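Long-range contacts in glcnac-alpha-1,4-gal-releasing endo-beta-galactosidase (Clostridium perfringens, PDB 1UPS), which releases GlcNAc-alpha-1,4-Gal from glycans as an endo-beta-galactosidase, probably by hydrolysing the glycosidic bond as other family 16 enzymes do: residues 95-100 with 247-252; 145-150 with 251-256; 289-294 with 326-331. One frame throughout, in Å; residues are numbered along the deposited sequence.

Contacts 1 and 2 are neighbours in one six-stranded antiparallel sheet of the family 16 glycoside hydrolase region. Strand 246-254 lies between edge strand 94-99, its partner in contact 1, and strand 145-152, its partner in contact 2, and Asn251 and Ile252 serve both; the two centres are about 8 Å apart. A late strand is thus inserted between two earlier ones, tying distant parts of the chain into one sheet. Contact 3 opens only after both others have closed, on the opposite side of the chain's centre, with its centre about 39 Å from contact 1 and 38 Å from contact 2. It belongs to the C-terminal part, consistent with a ricin-like beta-trefoil.

Contact 1: residues 95-100 with 247-252; sequences SSAIMS and GTILNI
The carbonyl oxygen of Ile252 is gripped twice by the facing strand. Ser95 OG donates to Ile252 O over 2.9 Å from well above the carbonyl plane, and Ser96 N reaches the same oxygen at 3.1 Å with less tilt. Because the Ser95 hydroxyl stands trans to its own backbone nitrogen (chi1 179°), it extends over the neighbouring strand and also receives a weak, bent bond from Asn251 ND2, at 3.2 Å from OG. The stronger partners of that amide are Trp149 and Tyr253.

Further along, Ile98 and Leu250 form an antiparallel hydrogen-bonded pair, Ile98 N lying 2.9 Å from Leu250 O in a nearly straight bond that the reverse pair matches. The strands are the edge and its neighbour in one sheet of the beta-sandwich (jelly roll) of family 16 hydrolases. Ser96, Ile98, Leu250 and Ile252 face the sandwich interior, meeting strands 73-78 and 267-279; here Ile98 CG1 runs alongside Leu250 CB at 4.0 Å. On the other face Ala97 CB lies against Asn251 CB, and Met99 SD lies beside Ile249 CD1.

At the strand end Ser100 N bonds to Thr248 O at 2.8 Å, but the return bond goes to a side chain: Thr248 N donates to Ser100 OG at 2.9 Å. That hydroxyl, swung between the backbone N and the carbonyl carbon (chi1 76°), bonds also to Tyr124 O.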
loop_
_atom_site.group_PDB
_atom_site.type_symbol
_atom_site.label_atom_id
_atom_site.label_comp_id
_atom_site.label_asym_id
_atom_site.label_seq_id
_atom_site.Cartn_x
_atom_site.Cartn_y
_atom_site.Cartn_z
ATOM N N SER A 95 -5.595 22.771 -2.911
ATOM C CA SER A 95 -5.207 21.533 -3.602
ATOM C C SER A 95 -5.408 21.696 -5.096
ATOM O O SER A 95 -6.369 22.345 -5.518
ATOM C CB SER A 95 -6.017 20.319 -3.081
ATOM O OG SER A 95 -5.666 19.097 -3.767
ATOM N N SER A 96 -4.501 21.114 -5.883
ATOM C CA SER A 96 -4.696 20.980 -7.320
ATOM C C SER A 96 -4.822 19.491 -7.621
ATOM O O SER A 96 -3.863 18.721 -7.419
ATOM C CB SER A 96 -3.516 21.565 -8.097
ATOM O OG SER A 96 -3.591 22.984 -8.142
ATOM N N ALA A 97 -5.974 19.088 -8.146
ATOM C CA ALA A 97 -6.267 17.649 -8.336
ATOM C C ALA A 97 -6.791 17.294 -9.732
ATOM O O ALA A 97 -7.508 18.093 -10.365
ATOM C CB ALA A 97 -7.305 17.185 -7.280
ATOM N N ILE A 98 -6.464 16.080 -10.185
ATOM C CA ILE A 98 -7.227 15.465 -11.270
ATOM C C ILE A 98 -7.855 14.182 -10.747
ATOM O O ILE A 98 -7.322 13.558 -9.807
ATOM C CB ILE A 98 -6.375 15.234 -12.554
ATOM C CG1 ILE A 98 -5.240 14.213 -12.319
ATOM C CG2 ILE A 98 -5.827 16.575 -13.064
ATOM C CD1 ILE A 98 -4.572 13.703 -13.612
ATOM N N MET A 99 -8.993 13.792 -11.330
ATOM C CA MET A 99 -9.655 12.558 -10.902
ATOM C C MET A 99 -10.094 11.767 -12.110
ATOM O O MET A 99 -10.428 12.360 -13.121
ATOM C CB MET A 99 -10.891 12.861 -10.049
ATOM C CG MET A 99 -10.687 13.890 -8.931
ATOM S SD MET A 99 -11.968 13.815 -7.670
ATOM C CE MET A 99 -13.472 14.156 -8.705
ATOM N N SER A 100 -10.099 10.437 -12.000
ATOM C CA SER A 100 -10.528 9.562 -13.107
ATOM C C SER A 100 -12.050 9.290 -13.130
ATOM O O SER A 100 -12.508 8.333 -13.757
ATOM C CB SER A 100 -9.746 8.237 -13.079
ATOM O OG SER A 100 -10.225 7.384 -12.042
ATOM N N GLY A 247 -12.041 4.579 -8.067
ATOM C CA GLY A 247 -11.573 5.640 -8.942
ATOM C C GLY A 247 -10.267 6.187 -8.410
ATOM O O GLY A 247 -9.918 5.913 -7.264
ATOM N N THR A 248 -9.563 6.963 -9.237
ATOM C CA THR A 248 -8.216 7.440 -8.912
ATOM C C THR A 248 -8.174 8.951 -8.795
ATOM O O THR A 248 -8.769 9.652 -9.612
ATOM C CB THR A 248 -7.230 6.987 -10.036
ATOM O OG1 THR A 248 -7.145 5.550 -10.019
ATOM C CG2 THR A 248 -5.777 7.467 -9.742
ATOM N N ILE A 249 -7.434 9.435 -7.799
ATOM C CA ILE A 249 -7.163 10.871 -7.656
ATOM C C ILE A 249 -5.657 11.071 -7.602
ATOM O O ILE A 249 -4.954 10.326 -6.910
ATOM C CB ILE A 249 -7.814 11.423 -6.342
ATOM C CG1 ILE A 249 -9.331 11.113 -6.324
ATOM C CG2 ILE A 249 -7.465 12.934 -6.164
ATOM C CD1 ILE A 249 -10.056 11.559 -5.038
ATOM N N LEU A 250 -5.163 12.073 -8.336
ATOM C CA LEU A 250 -3.769 12.476 -8.245
ATOM C C LEU A 250 -3.777 13.962 -7.903
ATOM O O LEU A 250 -4.337 14.768 -8.646
ATOM C CB LEU A 250 -3.046 12.250 -9.593
ATOM C CG LEU A 250 -2.655 10.811 -9.895
ATOM C CD1 LEU A 250 -2.411 10.625 -11.437
ATOM C CD2 LEU A 250 -1.433 10.410 -9.093
ATOM N N ASN A 251 -3.173 14.324 -6.776
ATOM C CA ASN A 251 -3.262 15.708 -6.315
ATOM C C ASN A 251 -2.122 16.142 -5.400
ATOM O O ASN A 251 -1.251 15.338 -5.026
ATOM C CB ASN A 251 -4.694 16.057 -5.784
ATOM C CG ASN A 251 -5.070 15.365 -4.476
ATOM O OD1 ASN A 251 -4.513 14.339 -4.106
ATOM N ND2 ASN A 251 -6.068 15.941 -3.773
ATOM N N ILE A 252 -2.106 17.435 -5.097
ATOM C CA ILE A 252 -1.089 18.016 -4.245
ATOM C C ILE A 252 -1.783 19.028 -3.338
ATOM O O ILE A 252 -2.773 19.619 -3.734
ATOM C CB ILE A 252 0.038 18.645 -5.103
ATOM C CG1 ILE A 252 1.181 19.154 -4.206
ATOM C CG2 ILE A 252 -0.520 19.723 -6.089
ATOM C CD1 ILE A 252 2.521 19.421 -4.981
#

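Contact 2: residues 145-150 with 251-256; sequences HQAWWM and NIYTDA
His145 and Tyr253 set their rings nearly parallel (planes at 11°) on one face of the sheet, in a strongly displaced offset arrangement with centroids 4.3 Å apart. Tyr253 CD1 sits over one face of the imidazole, toward its rim, 3.2 Å from His145 NE2. Ala147 CB, from the same face of the sheet, meets the edge of the phenol ring at CE1.

Beside this pair, Trp149 NE1 gives its hydrogen to Asn251 OD1 at 2.8 Å. The oxygen lies in the indole plane, whereas the indole nitrogen stands above the amide's carbonyl plane, the two flat groups being turned 34° from each other. A chi1 of 47° tucks the indole between its main-chain nitrogen and carbonyl carbon and swings NE1 toward Asn251. The same amide donates through ND2, close to its own plane, to Tyr253 OH at 3.0 Å, and Trp149 CZ2 comes within 3.4 Å of this hydroxyl.

Behind the side chains, paired backbone bonds join His145 to Tyr253 and Ala147 to Asn251, with Tyr253 N 2.8 Å from His145 O. Further out, His145 ND1 bonds to Ser258 and Tyr253 OH to Tyr52, while His107 meets the Trp149 indole edge-to-face. This outward face is probably the cleft side, as in other family 16 enzymes, whose substrate cleft lies on the concave sheet. With OD1 accepting the indole N-H and ND2 donating to the tyrosine hydroxyl, the buried Asn251 amide can lie only one way round.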
loop_
_atom_site.group_PDB
_atom_site.type_symbol
_atom_site.label_atom_id
_atom_site.label_comp_id
_atom_site.label_asym_id
_atom_site.label_seq_id
_atom_site.Cartn_x
_atom_site.Cartn_y
_atom_site.Cartn_z
ATOM N N HIS A 145 1.726 18.095 1.104
ATOM C CA HIS A 145 1.998 16.734 0.646
ATOM C C HIS A 145 1.456 16.545 -0.751
ATOM O O HIS A 145 0.686 17.366 -1.222
ATOM C CB HIS A 145 1.428 15.675 1.626
ATOM C CG HIS A 145 -0.071 15.540 1.635
ATOM N ND1 HIS A 145 -0.900 16.400 2.325
ATOM C CD2 HIS A 145 -0.874 14.582 1.110
ATOM C CE1 HIS A 145 -2.156 15.990 2.208
ATOM N NE2 HIS A 145 -2.166 14.886 1.469
ATOM N N GLN A 146 1.872 15.467 -1.409
ATOM C CA GLN A 146 1.248 15.066 -2.665
ATOM C C GLN A 146 0.580 13.724 -2.417
ATOM O O GLN A 146 0.901 13.045 -1.440
ATOM C CB GLN A 146 2.289 14.957 -3.792
ATOM C CG GLN A 146 3.509 14.080 -3.445
ATOM C CD GLN A 146 4.745 14.934 -3.145
ATOM O OE1 GLN A 146 5.158 15.734 -3.986
ATOM N NE2 GLN A 146 5.304 14.792 -1.944
ATOM N N ALA A 147 -0.348 13.339 -3.291
ATOM C CA ALA A 147 -1.078 12.093 -3.073
ATOM C C ALA A 147 -1.512 11.408 -4.364
ATOM O O ALA A 147 -1.965 12.064 -5.314
ATOM C CB ALA A 147 -2.292 12.339 -2.163
ATOM N N TRP A 148 -1.340 10.084 -4.374
ATOM C CA TRP A 148 -1.918 9.222 -5.391
ATOM C C TRP A 148 -2.793 8.289 -4.585
ATOM O O TRP A 148 -2.295 7.557 -3.710
ATOM C CB TRP A 148 -0.828 8.428 -6.094
ATOM C CG TRP A 148 -1.333 7.344 -7.026
ATOM C CD1 TRP A 148 -2.530 7.295 -7.707
ATOM C CD2 TRP A 148 -0.616 6.164 -7.395
ATOM N NE1 TRP A 148 -2.603 6.126 -8.443
ATOM C CE2 TRP A 148 -1.430 5.432 -8.293
ATOM C CE3 TRP A 148 0.633 5.646 -7.049
ATOM C CZ2 TRP A 148 -1.035 4.193 -8.832
ATOM C CZ3 TRP A 148 1.034 4.419 -7.592
ATOM C CH2 TRP A 148 0.194 3.705 -8.465
ATOM N N TRP A 149 -4.101 8.355 -4.811
ATOM C CA TRP A 149 -5.009 7.573 -3.978
ATOM C C TRP A 149 -6.239 7.104 -4.745
ATOM O O TRP A 149 -6.540 7.602 -5.832
ATOM C CB TRP A 149 -5.433 8.351 -2.707
ATOM C CG TRP A 149 -5.886 9.801 -2.874
ATOM C CD1 TRP A 149 -5.179 10.852 -3.424
ATOM C CD2 TRP A 149 -7.113 10.368 -2.369
ATOM N NE1 TRP A 149 -5.912 12.017 -3.313
ATOM C CE2 TRP A 149 -7.095 11.749 -2.662
ATOM C CE3 TRP A 149 -8.235 9.827 -1.704
ATOM C CZ2 TRP A 149 -8.162 12.617 -2.328
ATOM C CZ3 TRP A 149 -9.302 10.699 -1.362
ATOM C CH2 TRP A 149 -9.244 12.077 -1.682
ATOM N N MET A 150 -6.941 6.132 -4.167
ATOM C CA MET A 150 -8.099 5.535 -4.815
ATOM C C MET A 150 -9.224 5.474 -3.804
ATOM O O MET A 150 -8.976 5.321 -2.616
ATOM C CB MET A 150 -7.762 4.130 -5.337
ATOM C CG MET A 150 -6.611 4.170 -6.384
ATOM S SD MET A 150 -6.175 2.522 -7.016
ATOM C CE MET A 150 -7.674 2.200 -7.950
ATOM N N ASN A 251 -3.173 14.324 -6.776
ATOM C CA ASN A 251 -3.262 15.708 -6.315
ATOM C C ASN A 251 -2.122 16.142 -5.400
ATOM O O ASN A 251 -1.251 15.338 -5.026
ATOM C CB ASN A 251 -4.694 16.057 -5.784
ATOM C CG ASN A 251 -5.070 15.365 -4.476
ATOM O OD1 ASN A 251 -4.513 14.339 -4.106
ATOM N ND2 ASN A 251 -6.068 15.941 -3.773
ATOM N N ILE A 252 -2.106 17.435 -5.097
ATOM C CA ILE A 252 -1.089 18.016 -4.245
ATOM C C ILE A 252 -1.783 19.028 -3.338
ATOM O O ILE A 252 -2.773 19.619 -3.734
ATOM C CB ILE A 252 0.038 18.645 -5.103
ATOM C CG1 ILE A 252 1.181 19.154 -4.206
ATOM C CG2 ILE A 252 -0.520 19.723 -6.089
ATOM C CD1 ILE A 252 2.521 19.421 -4.981
ATOM N N TYR A 253 -1.278 19.182 -2.113
ATOM C CA TYR A 253 -1.946 19.987 -1.101
ATOM C C TYR A 253 -0.957 20.899 -0.404
ATOM O O TYR A 253 0.244 20.577 -0.283
ATOM C CB TYR A 253 -2.427 19.091 0.026
ATOM C CG TYR A 253 -3.493 18.099 -0.267
ATOM C CD1 TYR A 253 -3.182 16.866 -0.841
ATOM C CD2 TYR A 253 -4.833 18.361 0.091
ATOM C CE1 TYR A 253 -4.195 15.901 -1.059
ATOM C CE2 TYR A 253 -5.842 17.407 -0.134
ATOM C CZ TYR A 253 -5.499 16.176 -0.712
ATOM O OH TYR A 253 -6.472 15.216 -0.940
ATOM N N THR A 254 -1.469 22.020 0.101
ATOM C CA THR A 254 -0.793 22.698 1.213
ATOM C C THR A 254 -1.832 23.352 2.132
ATOM O O THR A 254 -3.009 23.418 1.767
ATOM C CB THR A 254 0.301 23.681 0.716
ATOM O OG1 THR A 254 1.121 24.096 1.837
ATOM C CG2 THR A 254 -0.329 24.986 0.162
ATOM N N ASP A 255 -1.400 23.780 3.322
ATOM C CA ASP A 255 -2.305 24.367 4.330
ATOM C C ASP A 255 -3.366 23.373 4.821
ATOM O O ASP A 255 -4.468 23.764 5.238
ATOM C CB ASP A 255 -2.942 25.623 3.761
ATOM C CG ASP A 255 -1.903 26.665 3.417
ATOM O OD1 ASP A 255 -2.115 27.431 2.449
ATOM O OD2 ASP A 255 -0.832 26.761 4.065
ATOM N N ALA A 256 -2.993 22.095 4.785
ATOM C CA ALA A 256 -3.842 20.990 5.201
ATOM C C ALA A 256 -3.255 20.339 6.451
ATOM O O ALA A 256 -2.443 20.958 7.165
ATOM C CB ALA A 256 -3.986 19.973 4.041
#

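Contact 3: residues 289-294 with 326-331; sequences LNNYLI and KWSKEY
One face of the Trp327 indole carries Ile294 CD1, a CH-pi contact in which the methyl stands 3.8 Å from the centroid of the five-membered ring. At the indole edge, in its plane, lies Tyr292 O, 3.4 Å from Trp327 CD1. The Tyr292 ring is met differently: Trp327 O sits at its edge near CD2, a water also lies at the edge in plane, and the Lys329 chain crosses at about a right angle, its CD coming obliquely to 3.6 Å from Tyr292 CE2. Beyond CD the lysine chain, bent at chi3 (87°), leads away from the ring, and Lys329 NZ ends 5.7 Å from the Tyr292 ring centroid, at most a weak cation-pi attraction; it forms a salt bridge with Glu372.

Between the rings the backbones form a single antiparallel bridge, Tyr292 N to Trp327 O and Trp327 N to Tyr292 O, each 2.8 Å, and both donors lie in the carbonyl planes. The strands soon diverge, the N-to-C directions of 291-294 and 327-331 making an angle of 113°. Where they separate, the water fills in, giving a hydrogen to Asn290 O at 2.9 Å and accepting one from Lys329 N at 2.8 Å. Asn290 ND2 in turn donates to Tyr292 OH.

The bridge joins the pair formed by the first and last strands of this C-terminal part, 291-296 and 414-419, to the hairpin 327-332/335-340 of what is probably a beta-trefoil; Trp327 NE1 reaches on to Leu303 O of strand 302-304.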
loop_
_atom_site.group_PDB
_atom_site.type_symbol
_atom_site.label_atom_id
_atom_site.label_comp_id
_atom_site.label_asym_id
_atom_site.label_seq_id
_atom_site.Cartn_x
_atom_site.Cartn_y
_atom_site.Cartn_z
ATOM N N LEU A 289 -5.207 -21.912 0.047
ATOM C CA LEU A 289 -4.772 -23.288 -0.219
ATOM C C LEU A 289 -3.254 -23.381 -0.467
ATOM O O LEU A 289 -2.709 -24.489 -0.579
ATOM C CB LEU A 289 -5.539 -23.883 -1.417
ATOM C CG LEU A 289 -7.014 -24.320 -1.289
ATOM C CD1 LEU A 289 -7.496 -24.994 -2.587
ATOM C CD2 LEU A 289 -7.270 -25.219 -0.076
ATOM N N ASN A 290 -2.588 -22.226 -0.555
ATOM C CA ASN A 290 -1.135 -22.155 -0.775
ATOM C C ASN A 290 -0.345 -22.821 0.341
ATOM O O ASN A 290 -0.704 -22.703 1.519
ATOM C CB ASN A 290 -0.682 -20.695 -0.875
ATOM C CG ASN A 290 -1.009 -20.059 -2.222
ATOM O OD1 ASN A 290 -1.792 -20.595 -3.021
ATOM N ND2 ASN A 290 -0.416 -18.891 -2.474
ATOM N N ASN A 291 0.740 -23.505 -0.032
ATOM C CA ASN A 291 1.672 -24.048 0.941
ATOM C C ASN A 291 3.028 -23.396 0.690
ATOM O O ASN A 291 3.303 -22.965 -0.442
ATOM C CB ASN A 291 1.767 -25.572 0.814
ATOM C CG ASN A 291 0.434 -26.261 1.038
ATOM O OD1 ASN A 291 -0.336 -25.864 1.911
ATOM N ND2 ASN A 291 0.143 -27.279 0.233
ATOM N N TYR A 292 3.844 -23.298 1.737
ATOM C CA TYR A 292 5.145 -22.619 1.638
ATOM C C TYR A 292 6.252 -23.379 2.341
ATOM O O TYR A 292 6.044 -23.958 3.423
ATOM C CB TYR A 292 5.080 -21.234 2.285
ATOM C CG TYR A 292 4.051 -20.328 1.692
ATOM C CD1 TYR A 292 4.382 -19.453 0.647
ATOM C CD2 TYR A 292 2.743 -20.317 2.191
ATOM C CE1 TYR A 292 3.405 -18.596 0.082
ATOM C CE2 TYR A 292 1.769 -19.473 1.639
ATOM C CZ TYR A 292 2.109 -18.622 0.591
ATOM O OH TYR A 292 1.142 -17.796 0.057
ATOM N N LEU A 293 7.447 -23.341 1.745
ATOM C CA LEU A 293 8.670 -23.640 2.498
ATOM C C LEU A 293 9.118 -22.293 3.060
ATOM O O LEU A 293 8.757 -21.248 2.504
ATOM C CB LEU A 293 9.760 -24.200 1.578
ATOM C CG LEU A 293 9.452 -25.516 0.861
ATOM C CD1 LEU A 293 10.560 -25.847 -0.135
ATOM C CD2 LEU A 293 9.283 -26.637 1.894
ATOM N N ILE A 294 9.874 -22.304 4.158
ATOM C CA ILE A 294 10.371 -21.061 4.763
ATOM C C ILE A 294 11.873 -21.191 4.985
ATOM O O ILE A 294 12.318 -22.022 5.776
ATOM C CB ILE A 294 9.651 -20.766 6.113
ATOM C CG1 ILE A 294 8.128 -20.690 5.916
ATOM C CG2 ILE A 294 10.148 -19.434 6.689
ATOM C CD1 ILE A 294 7.327 -20.520 7.234
ATOM N N LYS A 326 6.422 -27.951 5.400
ATOM C CA LYS A 326 5.425 -27.210 4.634
ATOM C C LYS A 326 4.492 -26.440 5.564
ATOM O O LYS A 326 4.026 -26.993 6.574
ATOM C CB LYS A 326 4.633 -28.146 3.717
ATOM C CG LYS A 326 5.489 -28.770 2.604
ATOM C CD LYS A 326 4.629 -29.589 1.654
ATOM C CE LYS A 326 5.480 -30.337 0.610
ATOM N NZ LYS A 326 4.592 -31.253 -0.169
ATOM N N TRP A 327 4.246 -25.176 5.210
ATOM C CA TRP A 327 3.517 -24.212 6.061
ATOM C C TRP A 327 2.369 -23.525 5.325
ATOM O O TRP A 327 2.417 -23.367 4.113
ATOM C CB TRP A 327 4.489 -23.133 6.596
ATOM C CG TRP A 327 5.657 -23.725 7.321
ATOM C CD1 TRP A 327 6.787 -24.235 6.762
ATOM C CD2 TRP A 327 5.783 -23.924 8.736
ATOM N NE1 TRP A 327 7.627 -24.719 7.737
ATOM C CE2 TRP A 327 7.034 -24.543 8.962
ATOM C CE3 TRP A 327 4.972 -23.615 9.846
ATOM C CZ2 TRP A 327 7.496 -24.870 10.244
ATOM C CZ3 TRP A 327 5.429 -23.946 11.130
ATOM C CH2 TRP A 327 6.689 -24.556 11.312
ATOM N N SER A 328 1.348 -23.105 6.078
ATOM C CA SER A 328 0.205 -22.357 5.551
ATOM C C SER A 328 0.168 -21.020 6.267
ATOM O O SER A 328 0.662 -20.895 7.396
ATOM C CB SER A 328 -1.120 -23.073 5.872
ATOM O OG SER A 328 -1.289 -24.245 5.105
ATOM N N LYS A 329 -0.437 -20.032 5.620
ATOM C CA LYS A 329 -0.722 -18.759 6.272
ATOM C C LYS A 329 -2.213 -18.561 6.489
ATOM O O LYS A 329 -3.042 -18.957 5.665
ATOM C CB LYS A 329 -0.174 -17.587 5.467
ATOM C CG LYS A 329 1.302 -17.687 5.153
ATOM C CD LYS A 329 1.680 -16.721 4.028
ATOM C CE LYS A 329 2.019 -15.371 4.584
ATOM N NZ LYS A 329 2.179 -14.374 3.483
ATOM N N GLU A 330 -2.535 -17.933 7.613
ATOM C CA GLU A 330 -3.895 -17.526 7.912
ATOM C C GLU A 330 -3.821 -16.100 8.409
ATOM O O GLU A 330 -2.787 -15.668 8.927
ATOM C CB GLU A 330 -4.500 -18.428 8.976
ATOM C CG GLU A 330 -4.870 -19.807 8.458
ATOM C CD GLU A 330 -5.317 -20.754 9.549
ATOM O OE1 GLU A 330 -5.935 -20.298 10.530
ATOM O OE2 GLU A 330 -5.068 -21.966 9.410
ATOM N N TYR A 331 -4.905 -15.356 8.221
ATOM C CA TYR A 331 -4.908 -13.943 8.584
ATOM C C TYR A 331 -6.005 -13.609 9.604
ATOM O O TYR A 331 -7.105 -14.185 9.568
ATOM C CB TYR A 331 -4.967 -13.071 7.318
ATOM C CG TYR A 331 -3.901 -13.441 6.298
ATOM C CD1 TYR A 331 -4.191 -14.293 5.227
ATOM C CD2 TYR A 331 -2.590 -12.979 6.429
ATOM C CE1 TYR A 331 -3.210 -14.651 4.304
ATOM C CE2 TYR A 331 -1.610 -13.331 5.516
ATOM C CZ TYR A 331 -1.918 -14.164 4.460
ATOM O OH TYR A 331 -0.943 -14.506 3.554
HETATM O O HOH W 1 -1.570 -20.405 3.038
#